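Long-range contact in transcriptional regulator, MarR/EmrR family (Clostridium acetobutylicum, PDB 3JW4), which probably binds DNA as a transcription factor of the MarR/EmrR family and regulates gene expression: residues Gly48-Asn53 with Lys99-Leu104. Numbering follows the deposited sequence.
Sequences GYIYEN and KNIYVL. With GOL (glycerol), chain E.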
loop_
_atom_site.group_PDB
_atom_site.type_symbol
_atom_site.label_atom_id
_atom_site.label_comp_id
_atom_site.label_asym_id
_atom_site.label_seq_id
_atom_site.Cartn_x
_atom_site.Cartn_y
_atom_site.Cartn_z
ATOM N N GLY B 48 -8.902 -2.631 17.316
ATOM C CA GLY B 48 -7.698 -2.958 18.070
ATOM C C GLY B 48 -7.123 -1.755 18.813
ATOM O O GLY B 48 -6.769 -1.853 19.975
ATOM N N TYR B 49 -7.003 -0.629 18.128
ATOM C CA TYR B 49 -6.440 0.582 18.720
ATOM C C TYR B 49 -7.344 1.017 19.876
ATOM O O TYR B 49 -6.876 1.362 20.959
ATOM C CB TYR B 49 -6.338 1.710 17.667
ATOM C CG TYR B 49 -5.719 2.970 18.219
ATOM C CD1 TYR B 49 -4.325 3.075 18.357
ATOM C CD2 TYR B 49 -6.507 4.011 18.690
ATOM C CE1 TYR B 49 -3.729 4.213 18.918
ATOM C CE2 TYR B 49 -5.916 5.175 19.262
ATOM C CZ TYR B 49 -4.529 5.258 19.364
ATOM O OH TYR B 49 -3.932 6.371 19.898
ATOM N N ILE B 50 -8.655 0.961 19.663
ATOM C CA ILE B 50 -9.573 1.337 20.710
ATOM C C ILE B 50 -9.421 0.394 21.903
ATOM O O ILE B 50 -9.267 0.839 23.022
ATOM C CB ILE B 50 -11.025 1.365 20.263
ATOM C CG1 ILE B 50 -11.270 2.386 19.154
ATOM C CG2 ILE B 50 -11.908 1.684 21.431
ATOM C CD1 ILE B 50 -12.602 2.176 18.440
ATOM N N TYR B 51 -9.430 -0.905 21.658
ATOM C CA TYR B 51 -9.279 -1.878 22.726
ATOM C C TYR B 51 -7.989 -1.633 23.548
ATOM O O TYR B 51 -8.016 -1.653 24.760
ATOM C CB TYR B 51 -9.258 -3.294 22.155
ATOM C CG TYR B 51 -9.302 -4.393 23.202
ATOM C CD1 TYR B 51 -10.363 -4.482 24.062
ATOM C CD2 TYR B 51 -8.288 -5.339 23.312
ATOM C CE1 TYR B 51 -10.439 -5.459 25.011
ATOM C CE2 TYR B 51 -8.355 -6.350 24.281
ATOM C CZ TYR B 51 -9.457 -6.390 25.128
ATOM O OH TYR B 51 -9.627 -7.330 26.119
ATOM N N GLU B 52 -6.884 -1.372 22.865
ATOM C CA GLU B 52 -5.589 -1.173 23.531
ATOM C C GLU B 52 -5.497 0.113 24.355
ATOM O O GLU B 52 -4.827 0.126 25.347
ATOM C CB GLU B 52 -4.468 -1.147 22.498
ATOM C CG GLU B 52 -4.241 -2.465 21.845
ATOM C CD GLU B 52 -2.979 -3.192 22.315
ATOM O OE1 GLU B 52 -2.404 -3.922 21.467
ATOM O OE2 GLU B 52 -2.574 -3.048 23.508
ATOM N N ASN B 53 -6.186 1.177 23.944
ATOM C CA ASN B 53 -5.989 2.494 24.525
ATOM C C ASN B 53 -7.191 3.059 25.243
ATOM O O ASN B 53 -7.117 4.171 25.755
ATOM C CB ASN B 53 -5.548 3.468 23.435
ATOM C CG ASN B 53 -4.236 3.063 22.799
ATOM O OD1 ASN B 53 -3.177 3.241 23.392
ATOM N ND2 ASN B 53 -4.297 2.512 21.591
ATOM N N LYS B 99 -17.409 12.393 25.029
ATOM C CA LYS B 99 -17.555 10.967 25.322
ATOM C C LYS B 99 -16.318 10.154 24.938
ATOM O O LYS B 99 -15.644 10.469 23.963
ATOM C CB LYS B 99 -18.767 10.402 24.594
ATOM C CG LYS B 99 -20.087 10.838 25.201
ATOM C CD LYS B 99 -21.227 10.351 24.331
ATOM C CE LYS B 99 -22.577 10.693 24.916
ATOM N NZ LYS B 99 -23.640 10.170 24.033
ATOM N N ASN B 100 -16.037 9.103 25.707
ATOM C CA ASN B 100 -14.897 8.209 25.447
ATOM C C ASN B 100 -15.420 6.962 24.737
ATOM O O ASN B 100 -16.513 6.475 25.052
ATOM C CB ASN B 100 -14.213 7.782 26.753
ATOM C CG ASN B 100 -13.326 8.882 27.390
ATOM O OD1 ASN B 100 -13.224 8.928 28.582
ATOM N ND2 ASN B 100 -12.682 9.721 26.593
ATOM N N ILE B 101 -14.610 6.406 23.845
ATOM C CA ILE B 101 -14.995 5.263 23.046
ATOM C C ILE B 101 -14.406 3.986 23.695
ATOM O O ILE B 101 -13.202 3.952 24.065
ATOM C CB ILE B 101 -14.512 5.456 21.575
ATOM C CG1 ILE B 101 -15.089 6.766 20.994
ATOM C CG2 ILE B 101 -14.871 4.256 20.724
ATOM C CD1 ILE B 101 -14.423 7.230 19.737
ATOM N N TYR B 102 -15.253 2.982 23.902
ATOM C CA TYR B 102 -14.822 1.705 24.449
ATOM C C TYR B 102 -15.293 0.556 23.581
ATOM O O TYR B 102 -16.279 0.674 22.902
ATOM C CB TYR B 102 -15.381 1.510 25.846
ATOM C CG TYR B 102 -14.834 2.483 26.847
ATOM C CD1 TYR B 102 -15.403 3.740 26.987
ATOM C CD2 TYR B 102 -13.757 2.157 27.645
ATOM C CE1 TYR B 102 -14.916 4.643 27.916
ATOM C CE2 TYR B 102 -13.244 3.077 28.573
ATOM C CZ TYR B 102 -13.843 4.312 28.692
ATOM O OH TYR B 102 -13.390 5.239 29.594
ATOM N N VAL B 103 -14.563 -0.545 23.602
ATOM C CA VAL B 103 -15.001 -1.760 22.959
ATOM C C VAL B 103 -16.016 -2.466 23.872
ATOM O O VAL B 103 -15.929 -2.457 25.089
ATOM C CB VAL B 103 -13.791 -2.630 22.610
ATOM C CG1 VAL B 103 -14.186 -3.856 21.930
ATOM C CG2 VAL B 103 -12.881 -1.827 21.631
ATOM N N LEU B 104 -17.060 -2.994 23.282
ATOM C CA LEU B 104 -17.978 -3.830 24.061
ATOM C C LEU B 104 -17.471 -5.289 24.007
ATOM O O LEU B 104 -16.653 -5.595 23.160
ATOM C CB LEU B 104 -19.366 -3.697 23.444
ATOM C CG LEU B 104 -20.104 -2.399 23.728
ATOM C CD1 LEU B 104 -21.330 -2.213 22.764
ATOM C CD2 LEU B 104 -20.554 -2.373 25.186
HETATM C C1 GOL E . -15.005 -6.646 27.274
HETATM O O1 GOL E . -14.961 -8.058 27.384
HETATM C C2 GOL E . -13.602 -6.069 27.413
HETATM O O2 GOL E . -12.633 -7.032 27.004
HETATM C C3 GOL E . -13.489 -4.771 26.592
HETATM O O3 GOL E . -14.068 -3.648 27.234
#
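Ile50 lays its CG2 methyl against one branch of Val103, CG2 to CG2 at 3.6 Å, and sends its longer branch along the strand to Ile101, two residues back, where Ile50 CD1 meets Ile101 CG2 at 3.8 Å. With CG2 anti to the backbone N and CG1 beside it (chi1 -62°), the two branches spread along the strand. Val103 CG2 also packs over the helix backbone, 3.6 Å from Tyr51 N. In the winged helix-turn-helix fold of MarR regulators, strand 100-103 pairs with the antiparallel strand 87-90 to form the wing, and here it crosses the last turns of helix 41-53, residues 48-53, nearly at right angles (102°). Ile87 and Leu63 touch Ile101, so the apolar layer continues into the sheet and helix 60-64. Tyr51 crosses Val103 roughly perpendicularly; with CG anti to the backbone N (chi1 -172°) the ring swings out past Val103 to a glycerol, probably picked up from the crystallisation liquor. Glycerol O2 lies in the ring plane at its edge, hydrogen-bonded to Tyr51 OH (3.1 Å), while glycerol O3 donates to Val103 O. Gln54 holds the same glycerol through NE2 and accepts from Val103 N through OE1.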